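Side-chain contacts in tartrate dehydrogenase/decarboxylase (Pseudomonas putida, PDB 3FLK), which oxidises tartrate to oxaloglycolate with NAD+, converts meso-tartrate to D-glycerate and oxidatively decarboxylates D-malate to pyruvate: residues 23-26 and 27-31; 62-65 and 66-70; 94-97 and 98-102; 306-309 and 310-314; 321-324 and 325-329. The protein carries 1 engineered substitution. All blocks are in the same frame, centred on the assembly; numbering follows the deposited sequence.

Each contact is local, within one helix or running just past its ends, so each closes no more than a helical turn, and the five follow one another along the chain without nesting or crossing. Contact 1 comes first, on helix 17-35. Contacts 2 and 3, on the short helices 63-67 and 94-100, pack against each other through W63, L67 and F97, and contact 3 reaches the oxalate and the dinucleotide. Contacts 4 and 5, on the consecutive helices 299-313 and 317-336, meet where A306 and E310 lie against H323. M326 of contact 5 and L309 of contact 4 both touch contact 1, so helices 17-35, 299-313 and 317-336 pack together.

Contact 1 of 5, residues 23-26 and 27-31; sequences EGIR and VLEAA
I25 and E29 lie alongside each other, one turn apart and pointing the same way, with methyl CG2 of I25 at 3.7 Å from carboxylate carbon CD of E29. This is the loose side: the charge of E29 suits its exposed position, while its extended chain brushes the isoleucine. The tight side belongs to V27 and L28, branched apolar residues folded back over the preceding turn. V27 CG2 sits 3.3 Å from E23 O, and L28 CG is as close, 3.3 Å, to G24 O. Both are buried beneath M326, with I302 beside V27 and L309 beside L28. A polar link runs along a third flank. R26 has CG anti to its own N (chi1 -175°) and an extended chain, which carries the guanidinium to E23. There NH1 of R26 meets OE2 of E23 at 3.3 Å, in the guanidinium plane and on the syn lone pair, a fairly straight salt bridge (162°). A leucine in place of R26 would probably leave the carboxylate of buried E23 without its cationic mate. Such i+3 and i+4 contacts occur in any alpha helix; this one, 17-35, is the crossover of a beta-alpha-beta unit between strands 6-13 and 39-43.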
# COMPACT_ATOMS: atom_id res chain seq x y z
N GLU A 23 -25.50 11.82 12.65
CA GLU A 23 -24.60 12.65 13.46
C GLU A 23 -23.98 13.78 12.64
O GLU A 23 -23.82 14.90 13.14
CB GLU A 23 -23.52 11.81 14.15
CG GLU A 23 -24.06 10.71 15.09
CD GLU A 23 -25.15 11.20 16.03
OE1 GLU A 23 -26.16 10.47 16.19
OE2 GLU A 23 -25.02 12.31 16.59
N GLY A 24 -23.64 13.48 11.39
CA GLY A 24 -23.17 14.50 10.45
C GLY A 24 -24.22 15.58 10.22
O GLY A 24 -23.92 16.77 10.30
N ILE A 25 -25.45 15.15 9.95
CA ILE A 25 -26.58 16.07 9.75
C ILE A 25 -26.85 16.90 11.01
O ILE A 25 -27.09 18.11 10.92
CB ILE A 25 -27.85 15.31 9.28
CG1 ILE A 25 -27.63 14.73 7.88
CG2 ILE A 25 -29.08 16.23 9.30
CD1 ILE A 25 -28.61 13.64 7.48
N ARG A 26 -26.78 16.26 12.18
CA ARG A 26 -26.95 16.94 13.47
C ARG A 26 -26.01 18.14 13.60
O ARG A 26 -26.46 19.25 13.90
CB ARG A 26 -26.72 15.94 14.61
CG ARG A 26 -26.99 16.47 16.01
CD ARG A 26 -26.58 15.43 17.04
NE ARG A 26 -27.24 15.61 18.33
CZ ARG A 26 -27.35 14.66 19.25
NH1 ARG A 26 -26.86 13.45 19.03
NH2 ARG A 26 -27.97 14.92 20.40
N VAL A 27 -24.72 17.91 13.37
CA VAL A 27 -23.71 18.96 13.49
C VAL A 27 -23.86 20.04 12.41
O VAL A 27 -23.66 21.23 12.67
CB VAL A 27 -22.27 18.38 13.48
CG1 VAL A 27 -21.22 19.49 13.63
CG2 VAL A 27 -22.09 17.34 14.59
N LEU A 28 -24.22 19.61 11.19
CA LEU A 28 -24.48 20.54 10.09
C LEU A 28 -25.66 21.46 10.38
O LEU A 28 -25.62 22.65 10.07
CB LEU A 28 -24.72 19.79 8.78
CG LEU A 28 -23.52 19.15 8.06
CD1 LEU A 28 -24.01 18.26 6.93
CD2 LEU A 28 -22.56 20.20 7.53
N GLU A 29 -26.72 20.90 10.97
CA GLU A 29 -27.90 21.68 11.34
C GLU A 29 -27.59 22.67 12.47
O GLU A 29 -28.12 23.78 12.48
CB GLU A 29 -29.07 20.76 11.72
CG GLU A 29 -29.77 20.13 10.51
CD GLU A 29 -30.80 19.07 10.87
OE1 GLU A 29 -30.71 18.46 11.96
OE2 GLU A 29 -31.72 18.83 10.06
N ALA A 30 -26.71 22.28 13.39
CA ALA A 30 -26.22 23.18 14.43
C ALA A 30 -25.36 24.29 13.85
O ALA A 30 -25.44 25.44 14.29
CB ALA A 30 -25.45 22.40 15.49
N ALA A 31 -24.54 23.95 12.86
CA ALA A 31 -23.72 24.92 12.14
C ALA A 31 -24.59 25.88 11.33
O ALA A 31 -24.31 27.08 11.26
CB ALA A 31 -22.71 24.23 11.24

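Contact 2 of 5, residues 62-65 and 66-70; sequences DWAE and QLKQY
D62 and Q66 cross at an angle over the first turn of the short helix 63-67, where D62 holds the N-cap position although its side chain makes no capping bond. Instead its carboxylate accepts a hydrogen bond from the glutamine amide: NE2 of Q66 lies 3.0 Å from OD1 of D62. The two flat groups are turned 58° apart; the bond lies in the amide plane but reaches OD1 from above the carboxylate plane, and at 143° it is bent. D62 can offer OD1 because its CG stands between the backbone N and the carbonyl carbon (chi1 66°). Aspartate suits the place as an acceptor one turn before Q66, and glutamine is long enough to span the turn. Shortening Q66 to an alanine would probably leave OD1 of D62 without this partner and its carboxylate freer to swing. W63 and L67 meet at a slant on the inner side, methyl CD1 of L67 coming to the edge of the indole at 4.2 Å from CE3 of W63. The aromatic bulk of W63 also packs on F97 and F101, while L67 turns to A9 and I11 of strand 6-13. A64, small enough to lie close, sets CB over one face of the W63 ring. From the exposed side K68, bent at its last two torsions, folds back until its NZ is 3.9 Å from A64 CB.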
# COMPACT_ATOMS: atom_id res chain seq x y z
N ASP A 62 -33.26 5.97 -12.87
CA ASP A 62 -33.23 7.42 -13.03
C ASP A 62 -32.50 8.16 -11.89
O ASP A 62 -32.79 9.32 -11.61
CB ASP A 62 -34.65 7.97 -13.21
CG ASP A 62 -35.52 7.81 -11.96
OD1 ASP A 62 -35.23 6.92 -11.13
OD2 ASP A 62 -36.49 8.58 -11.83
N TRP A 63 -31.55 7.48 -11.26
CA TRP A 63 -30.81 8.04 -10.12
C TRP A 63 -30.12 9.37 -10.45
O TRP A 63 -30.13 10.29 -9.63
CB TRP A 63 -29.80 7.03 -9.56
CG TRP A 63 -28.69 6.69 -10.52
CD1 TRP A 63 -28.67 5.65 -11.41
CD2 TRP A 63 -27.44 7.38 -10.68
NE1 TRP A 63 -27.49 5.66 -12.12
CE2 TRP A 63 -26.72 6.71 -11.69
CE3 TRP A 63 -26.87 8.50 -10.07
CZ2 TRP A 63 -25.45 7.12 -12.10
CZ3 TRP A 63 -25.61 8.92 -10.48
CH2 TRP A 63 -24.91 8.23 -11.49
N ALA A 64 -29.55 9.47 -11.65
CA ALA A 64 -28.80 10.65 -12.07
C ALA A 64 -29.71 11.84 -12.28
O ALA A 64 -29.36 12.97 -11.94
CB ALA A 64 -27.99 10.36 -13.34
N GLU A 65 -30.89 11.58 -12.85
CA GLU A 65 -31.93 12.58 -13.02
C GLU A 65 -32.35 13.16 -11.67
O GLU A 65 -32.53 14.37 -11.53
CB GLU A 65 -33.13 11.94 -13.74
CG GLU A 65 -34.35 12.83 -13.94
CD GLU A 65 -35.59 12.03 -14.31
OE1 GLU A 65 -35.68 11.57 -15.47
OE2 GLU A 65 -36.47 11.86 -13.44
N GLN A 66 -32.48 12.29 -10.67
CA GLN A 66 -32.90 12.69 -9.33
C GLN A 66 -31.84 13.51 -8.59
O GLN A 66 -32.15 14.53 -7.98
CB GLN A 66 -33.31 11.48 -8.49
CG GLN A 66 -34.54 10.74 -9.01
CD GLN A 66 -35.01 9.65 -8.07
OE1 GLN A 66 -35.25 9.89 -6.88
NE2 GLN A 66 -35.16 8.44 -8.59
N LEU A 67 -30.59 13.06 -8.66
CA LEU A 67 -29.51 13.69 -7.89
C LEU A 67 -28.98 14.99 -8.50
O LEU A 67 -28.38 15.80 -7.79
CB LEU A 67 -28.37 12.70 -7.64
CG LEU A 67 -28.67 11.48 -6.77
CD1 LEU A 67 -27.40 10.69 -6.56
CD2 LEU A 67 -29.29 11.86 -5.43
N LYS A 68 -29.20 15.19 -9.80
CA LYS A 68 -28.80 16.44 -10.46
C LYS A 68 -29.61 17.65 -9.98
O LYS A 68 -29.21 18.79 -10.21
CB LYS A 68 -28.87 16.30 -11.98
CG LYS A 68 -27.59 15.77 -12.61
CD LYS A 68 -27.49 16.12 -14.09
CE LYS A 68 -28.13 15.06 -14.98
NZ LYS A 68 -27.30 13.83 -15.07
N GLN A 69 -30.73 17.39 -9.32
CA GLN A 69 -31.57 18.44 -8.74
C GLN A 69 -31.01 18.93 -7.40
O GLN A 69 -31.56 19.86 -6.79
CB GLN A 69 -33.01 17.95 -8.55
CG GLN A 69 -33.61 17.17 -9.73
CD GLN A 69 -33.41 17.86 -11.07
OE1 GLN A 69 -32.80 17.30 -11.99
NE2 GLN A 69 -33.91 19.09 -11.19
N TYR A 70 -29.91 18.32 -6.95
CA TYR A 70 -29.30 18.66 -5.67
C TYR A 70 -27.94 19.32 -5.84
O TYR A 70 -27.24 19.10 -6.83
CB TYR A 70 -29.20 17.42 -4.78
CG TYR A 70 -30.54 16.90 -4.33
CD1 TYR A 70 -31.09 17.29 -3.11
CD2 TYR A 70 -31.28 16.03 -5.14
CE1 TYR A 70 -32.33 16.82 -2.70
CE2 TYR A 70 -32.53 15.57 -4.74
CZ TYR A 70 -33.04 15.97 -3.52
OH TYR A 70 -34.27 15.51 -3.12

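Contact 3 of 5, residues 94-97 and 98-102; sequences LLKF and RREFD. With NAI (1,4-dihydronicotinamide adenine dinucleotide), chain F; OXL (oxalate ion), chain G.
Two torsions bring L94 and R98 together: CG of L94 is anti to its backbone N (chi1 176°), whereas CG of R98 is anti to its carbonyl carbon (chi1 -71°), and from there the arginine chain runs extended. Methyl CD2 of L94 thus lies over one face of the guanidinium, offset toward its rim and 3.7 Å from NH2 of R98. CD1 of L95 comes obliquely to the same group, 3.7 Å from NH1 of R98. With apolar groups pressed on it, the guanidinium turns its edge to the oxalate. Its NH2 and NH1 both grip a single oxygen, O2 of the oxalate, at 3.0 and 3.1 Å, in plane. This is the anion pocket of an isocitrate/isopropylmalate dehydrogenase, in which oxalate probably stands in for substrate. R108, R134 and, from the second subunit, K192 also bind the anion. NH2 of R98 also salt-bridges E281, and its NE hydrogen-bonds N269. L94 also lines the cofactor pocket, its CD2 3.2 Å from the carboxamide N7N of NADH. K96 and E100 run side by side, CG of K96 4.0 Å from OE2 of E100. A Schellman motif ends the helix, with D102 at positive phi and its carboxylate bound to R170.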
# COMPACT_ATOMS: atom_id res chain seq x y z
N LEU A 94 -21.57 3.86 -5.70
CA LEU A 94 -20.60 4.94 -5.48
C LEU A 94 -19.71 5.23 -6.69
O LEU A 94 -19.46 6.39 -7.02
CB LEU A 94 -19.74 4.67 -4.23
CG LEU A 94 -18.60 5.64 -3.88
CD1 LEU A 94 -19.09 7.07 -3.64
CD2 LEU A 94 -17.84 5.13 -2.69
N LEU A 95 -19.25 4.17 -7.35
CA LEU A 95 -18.40 4.33 -8.53
C LEU A 95 -19.14 4.97 -9.71
O LEU A 95 -18.54 5.69 -10.50
CB LEU A 95 -17.73 3.01 -8.92
CG LEU A 95 -16.28 2.79 -8.44
CD1 LEU A 95 -15.98 3.36 -7.06
CD2 LEU A 95 -15.91 1.32 -8.48
N LYS A 96 -20.45 4.73 -9.79
CA LYS A 96 -21.30 5.43 -10.76
C LYS A 96 -21.41 6.93 -10.45
O LYS A 96 -21.36 7.75 -11.37
CB LYS A 96 -22.69 4.79 -10.86
CG LYS A 96 -22.71 3.50 -11.67
CD LYS A 96 -24.14 2.99 -11.89
CE LYS A 96 -24.14 1.76 -12.78
NZ LYS A 96 -25.50 1.16 -12.91
N PHE A 97 -21.57 7.27 -9.17
CA PHE A 97 -21.55 8.67 -8.74
C PHE A 97 -20.24 9.35 -9.15
O PHE A 97 -20.26 10.41 -9.77
CB PHE A 97 -21.68 8.80 -7.21
CG PHE A 97 -23.02 8.37 -6.65
CD1 PHE A 97 -24.18 8.42 -7.41
CD2 PHE A 97 -23.11 7.95 -5.33
CE1 PHE A 97 -25.40 8.03 -6.87
CE2 PHE A 97 -24.33 7.56 -4.78
CZ PHE A 97 -25.47 7.60 -5.55
N ARG A 98 -19.12 8.72 -8.81
CA ARG A 98 -17.80 9.29 -9.05
C ARG A 98 -17.52 9.51 -10.54
O ARG A 98 -16.97 10.54 -10.93
CB ARG A 98 -16.71 8.41 -8.44
CG ARG A 98 -16.65 8.44 -6.92
CD ARG A 98 -15.63 7.45 -6.39
NE ARG A 98 -15.42 7.58 -4.95
CZ ARG A 98 -14.76 6.70 -4.20
NH1 ARG A 98 -14.24 5.61 -4.76
NH2 ARG A 98 -14.62 6.91 -2.90
N ARG A 99 -17.91 8.54 -11.36
CA ARG A 99 -17.56 8.56 -12.78
C ARG A 99 -18.55 9.34 -13.64
O ARG A 99 -18.15 10.15 -14.48
CB ARG A 99 -17.33 7.14 -13.30
CG ARG A 99 -16.15 6.50 -12.60
CD ARG A 99 -15.81 5.10 -13.08
NE ARG A 99 -14.59 4.66 -12.41
CZ ARG A 99 -13.74 3.74 -12.87
NH1 ARG A 99 -13.96 3.13 -14.02
NH2 ARG A 99 -12.66 3.44 -12.16
N GLU A 100 -19.85 9.13 -13.42
CA GLU A 100 -20.87 9.81 -14.21
C GLU A 100 -21.07 11.29 -13.84
O GLU A 100 -21.51 12.08 -14.67
CB GLU A 100 -22.19 9.04 -14.20
CG GLU A 100 -22.14 7.81 -15.09
CD GLU A 100 -23.41 6.98 -15.05
OE1 GLU A 100 -24.51 7.56 -15.18
OE2 GLU A 100 -23.30 5.74 -14.91
N PHE A 101 -20.72 11.65 -12.61
CA PHE A 101 -20.71 13.06 -12.21
C PHE A 101 -19.31 13.66 -12.32
O PHE A 101 -19.06 14.77 -11.84
CB PHE A 101 -21.28 13.25 -10.80
CG PHE A 101 -22.77 13.06 -10.71
CD1 PHE A 101 -23.58 13.17 -11.85
CD2 PHE A 101 -23.38 12.78 -9.49
CE1 PHE A 101 -24.96 12.99 -11.77
CE2 PHE A 101 -24.76 12.60 -9.40
CZ PHE A 101 -25.55 12.71 -10.55
N ASP A 102 -18.41 12.92 -12.97
CA ASP A 102 -17.03 13.35 -13.24
C ASP A 102 -16.36 14.01 -12.03
O ASP A 102 -15.80 15.11 -12.12
CB ASP A 102 -16.97 14.25 -14.47
CG ASP A 102 -15.64 14.16 -15.20
OD1 ASP A 102 -15.05 13.05 -15.27
OD2 ASP A 102 -15.18 15.20 -15.71
PA NAI F . -14.19 -0.58 6.54
O1A NAI F . -13.66 0.79 6.42
O2A NAI F . -15.67 -0.61 6.50
O5B NAI F . -13.69 -1.22 7.92
C5B NAI F . -12.34 -1.52 8.17
C4B NAI F . -12.09 -1.58 9.68
O4B NAI F . -12.12 -0.27 10.22
C3B NAI F . -13.15 -2.39 10.40
O3B NAI F . -12.52 -3.16 11.40
C2B NAI F . -14.06 -1.34 11.02
O2B NAI F . -14.62 -1.77 12.24
C1B NAI F . -13.14 -0.14 11.19
N9A NAI F . -13.87 1.12 11.01
C8A NAI F . -14.30 1.66 9.82
N7A NAI F . -14.93 2.83 10.10
C5A NAI F . -14.91 3.04 11.43
C6A NAI F . -15.41 4.06 12.22
N6A NAI F . -16.03 5.10 11.68
N1A NAI F . -15.23 4.00 13.59
C2A NAI F . -14.57 2.93 14.17
N3A NAI F . -14.08 1.92 13.36
C4A NAI F . -14.25 1.97 12.02
O3 NAI F . -13.52 -1.45 5.34
PN NAI F . -13.66 -3.03 5.06
O1N NAI F . -13.91 -3.78 6.31
O2N NAI F . -12.47 -3.40 4.26
O5D NAI F . -14.95 -3.12 4.11
C5D NAI F . -16.26 -3.26 4.62
C4D NAI F . -17.28 -2.95 3.53
O4D NAI F . -17.26 -1.57 3.23
C3D NAI F . -17.02 -3.69 2.22
O3D NAI F . -18.27 -4.07 1.70
C2D NAI F . -16.39 -2.64 1.33
O2D NAI F . -16.65 -2.86 -0.04
C1D NAI F . -17.06 -1.37 1.83
N1N NAI F . -16.31 -0.11 1.62
C2N NAI F . -17.00 0.94 1.07
C3N NAI F . -16.37 2.16 0.86
C7N NAI F . -17.21 3.36 0.52
O7N NAI F . -18.61 3.24 0.51
N7N NAI F . -16.61 4.51 0.23
C4N NAI F . -15.03 2.30 1.22
C5N NAI F . -14.34 1.23 1.78
C6N NAI F . -14.99 0.02 1.98
C1 OXL G . -12.36 2.43 -1.34
C2 OXL G . -12.24 3.88 -1.28
O1 OXL G . -11.77 1.74 -0.47
O2 OXL G . -12.81 4.59 -2.15
O3 OXL G . -13.03 1.90 -2.26
O4 OXL G . -11.57 4.40 -0.36

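Contact 4 of 5, residues 306-309 and 310-314; sequences ALML and EFLGQ
The flat carboxylate of E310 meets L307 through one oxygen, OE1, which lies 4.1 Å from methyl CD2 of L307. Its other oxygen, OE2, accepts a hydrogen bond from Q320, so a charged residue suits this partly exposed flank. The second flat group, the ring of F311, leads away from the preceding turn and forms a cation-pi pair with R274, which also bonds to F311 O. Only the root of that side chain touches back, CB of F311 standing 3.5 Å from L307 O. The apolar core of the contact is M308, a selenomethionine, beside L312. They lie side by side and point the same way, CD1 of L312 being 4.1 Å from CG of M308. M308 has CG anti to the backbone N (chi1 -178°) and an extended chain, which carries its CE along that methyl as well. A flexible, unbranched methionine, here carrying selenium, and a compact leucine suit this buried strip. The last turn is held by G313 N, bonded to L309 O at 2.9 Å. Q314 then leaves the helix with positive phi. Helix 299-313 thus lays M308 and L312 on strand 6-13, F311 on strand 278-282, and A306, L309 and E310 on helix 317-336.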
# COMPACT_ATOMS: atom_id res chain seq x y z
N ALA A 306 -18.19 19.38 6.97
CA ALA A 306 -17.48 20.65 7.00
C ALA A 306 -16.83 20.97 5.65
O ALA A 306 -16.90 22.11 5.18
CB ALA A 306 -16.43 20.64 8.11
N LEU A 307 -16.23 19.95 5.03
CA LEU A 307 -15.65 20.09 3.69
C LEU A 307 -16.71 20.46 2.66
O LEU A 307 -16.46 21.26 1.76
CB LEU A 307 -14.92 18.81 3.26
CG LEU A 307 -13.69 18.36 4.06
CD1 LEU A 307 -13.14 17.07 3.48
CD2 LEU A 307 -12.62 19.44 4.10
N MSE A 308 -17.90 19.87 2.81
CA MSE A 308 -19.04 20.14 1.94
C MSE A 308 -19.47 21.61 2.00
O MSE A 308 -19.73 22.22 0.96
CB MSE A 308 -20.21 19.22 2.30
CG MSE A 308 -21.43 19.38 1.41
SE MSE A 308 -22.70 17.93 1.66
CE MSE A 308 -24.06 18.52 0.44
N LEU A 309 -19.54 22.16 3.21
CA LEU A 309 -19.92 23.55 3.41
C LEU A 309 -18.87 24.50 2.85
O LEU A 309 -19.20 25.52 2.24
CB LEU A 309 -20.19 23.85 4.89
CG LEU A 309 -21.35 23.14 5.58
CD1 LEU A 309 -21.53 23.67 6.99
CD2 LEU A 309 -22.65 23.26 4.78
N GLU A 310 -17.60 24.16 3.06
CA GLU A 310 -16.48 24.92 2.53
C GLU A 310 -16.55 24.99 1.00
O GLU A 310 -16.36 26.06 0.41
CB GLU A 310 -15.15 24.31 2.98
CG GLU A 310 -13.92 25.17 2.73
CD GLU A 310 -12.64 24.54 3.25
OE1 GLU A 310 -12.40 23.35 2.98
OE2 GLU A 310 -11.86 25.25 3.92
N PHE A 311 -16.86 23.86 0.36
CA PHE A 311 -16.96 23.78 -1.10
C PHE A 311 -18.19 24.48 -1.67
O PHE A 311 -18.10 25.14 -2.71
CB PHE A 311 -16.91 22.32 -1.57
CG PHE A 311 -16.82 22.17 -3.06
CD1 PHE A 311 -15.64 22.44 -3.73
CD2 PHE A 311 -17.93 21.75 -3.80
CE1 PHE A 311 -15.55 22.31 -5.12
CE2 PHE A 311 -17.85 21.61 -5.19
CZ PHE A 311 -16.66 21.89 -5.85
N LEU A 312 -19.33 24.33 -1.00
CA LEU A 312 -20.58 24.97 -1.43
C LEU A 312 -20.57 26.48 -1.22
O LEU A 312 -21.20 27.22 -1.97
CB LEU A 312 -21.78 24.36 -0.71
CG LEU A 312 -22.28 22.97 -1.12
CD1 LEU A 312 -23.42 22.53 -0.21
CD2 LEU A 312 -22.73 22.94 -2.58
N GLY A 313 -19.85 26.93 -0.19
CA GLY A 313 -19.83 28.34 0.20
C GLY A 313 -19.31 29.29 -0.86
O GLY A 313 -19.90 30.35 -1.10
N GLN A 314 -18.20 28.89 -1.49
CA GLN A 314 -17.53 29.69 -2.53
C GLN A 314 -17.11 31.07 -2.04
O GLN A 314 -16.05 31.22 -1.42
CB GLN A 314 -18.38 29.76 -3.81
CG GLN A 314 -18.37 28.47 -4.61
CD GLN A 314 -19.24 28.52 -5.85
OE1 GLN A 314 -20.45 28.29 -5.79
NE2 GLN A 314 -18.63 28.79 -7.00

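Contact 5 of 5, residues 321-324 and 325-329; sequences RAHD and DMLNA. With SO4 (sulfate ion), chain J.
OD1 of D324 is gripped twice, by NE2 of Q320 and by ND1 of H323, whose ring carries L327 over one face. The bond from ND1 of H323 is 2.8 Å and nearly straight at 172°, lies in the ring plane and meets OD1 almost along its C-O direction. At the far edge NE2 of H323 donates to O3 of a sulfate, at 2.8 Å, and the two bonds together would hold the ring's rotation. Donating on both sides is consistent with a positively charged ring, which the carboxylate and sulfate would favour. The sulfate, probably from the crystallisation liquor, is held by R111 and W303 too. With CG anti to its backbone N (chi1 165°), H323 swings its ring toward the next turn, where methyl CD2 of L327 makes a CH-pi contact 4.0 Å from the H323 ring centroid. Leucine fits because its two methyls divide the work: CD1 lies 3.7 Å from O4 of the sulfate. D325, on another flank, bonds through OD2 to H35. Across helix 317-336, H323 and L327 face A306 of helix 299-313, while selenomethionine M326 packs among L309 of that helix, V27 and L28 of helix 17-35, and L360 of helix 349-361.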
# COMPACT_ATOMS: atom_id res chain seq x y z
N ARG A 321 -16.83 30.15 7.86
CA ARG A 321 -16.83 30.19 9.32
C ARG A 321 -17.50 28.96 9.91
O ARG A 321 -17.08 28.47 10.96
CB ARG A 321 -17.53 31.46 9.83
CG ARG A 321 -16.72 32.73 9.65
CD ARG A 321 -17.31 33.89 10.46
NE ARG A 321 -18.61 34.33 9.95
CZ ARG A 321 -18.78 35.34 9.11
NH1 ARG A 321 -17.74 36.04 8.66
NH2 ARG A 321 -20.00 35.66 8.70
N ALA A 322 -18.53 28.46 9.24
CA ALA A 322 -19.21 27.22 9.64
C ALA A 322 -18.25 26.03 9.57
O ALA A 322 -18.19 25.22 10.50
CB ALA A 322 -20.44 26.98 8.80
N HIS A 323 -17.50 25.94 8.47
CA HIS A 323 -16.44 24.94 8.32
C HIS A 323 -15.43 25.03 9.46
O HIS A 323 -15.13 24.03 10.11
CB HIS A 323 -15.72 25.09 6.97
CG HIS A 323 -14.42 24.34 6.90
ND1 HIS A 323 -13.22 24.88 7.32
CD2 HIS A 323 -14.14 23.08 6.48
CE1 HIS A 323 -12.26 23.99 7.16
NE2 HIS A 323 -12.79 22.89 6.65
N ASP A 324 -14.92 26.24 9.69
CA ASP A 324 -13.90 26.49 10.71
C ASP A 324 -14.39 26.15 12.12
O ASP A 324 -13.63 25.60 12.92
CB ASP A 324 -13.41 27.94 10.64
CG ASP A 324 -12.72 28.28 9.32
OD1 ASP A 324 -12.64 27.41 8.42
OD2 ASP A 324 -12.25 29.43 9.18
N ASP A 325 -15.64 26.48 12.41
CA ASP A 325 -16.24 26.17 13.72
C ASP A 325 -16.43 24.68 13.93
O ASP A 325 -16.30 24.18 15.05
CB ASP A 325 -17.57 26.91 13.90
CG ASP A 325 -17.39 28.36 14.32
OD1 ASP A 325 -16.23 28.81 14.47
OD2 ASP A 325 -18.41 29.05 14.49
N MSE A 326 -16.75 23.96 12.85
CA MSE A 326 -16.90 22.51 12.90
C MSE A 326 -15.57 21.82 13.20
O MSE A 326 -15.51 20.89 14.00
CB MSE A 326 -17.53 21.98 11.61
CG MSE A 326 -19.01 22.30 11.51
SE MSE A 326 -19.85 21.75 9.86
CE MSE A 326 -19.80 19.82 10.14
N LEU A 327 -14.50 22.30 12.56
CA LEU A 327 -13.15 21.80 12.83
C LEU A 327 -12.70 22.13 14.25
O LEU A 327 -12.09 21.30 14.92
CB LEU A 327 -12.15 22.33 11.80
CG LEU A 327 -11.85 21.48 10.56
CD1 LEU A 327 -11.05 20.22 10.92
CD2 LEU A 327 -13.11 21.12 9.78
N ASN A 328 -13.02 23.34 14.70
CA ASN A 328 -12.77 23.78 16.07
C ASN A 328 -13.46 22.85 17.07
O ASN A 328 -12.84 22.40 18.04
CB ASN A 328 -13.23 25.23 16.26
CG ASN A 328 -12.67 25.89 17.52
OD1 ASN A 328 -12.14 25.23 18.41
ND2 ASN A 328 -12.80 27.21 17.60
N ALA A 329 -14.73 22.56 16.82
CA ALA A 329 -15.53 21.68 17.68
C ALA A 329 -14.97 20.25 17.71
O ALA A 329 -14.89 19.64 18.78
CB ALA A 329 -16.99 21.68 17.24
S SO4 J . -9.62 21.16 6.70
O1 SO4 J . -8.78 20.14 6.08
O2 SO4 J . -9.57 22.39 5.91
O3 SO4 J . -11.00 20.69 6.77
O4 SO4 J . -9.12 21.43 8.05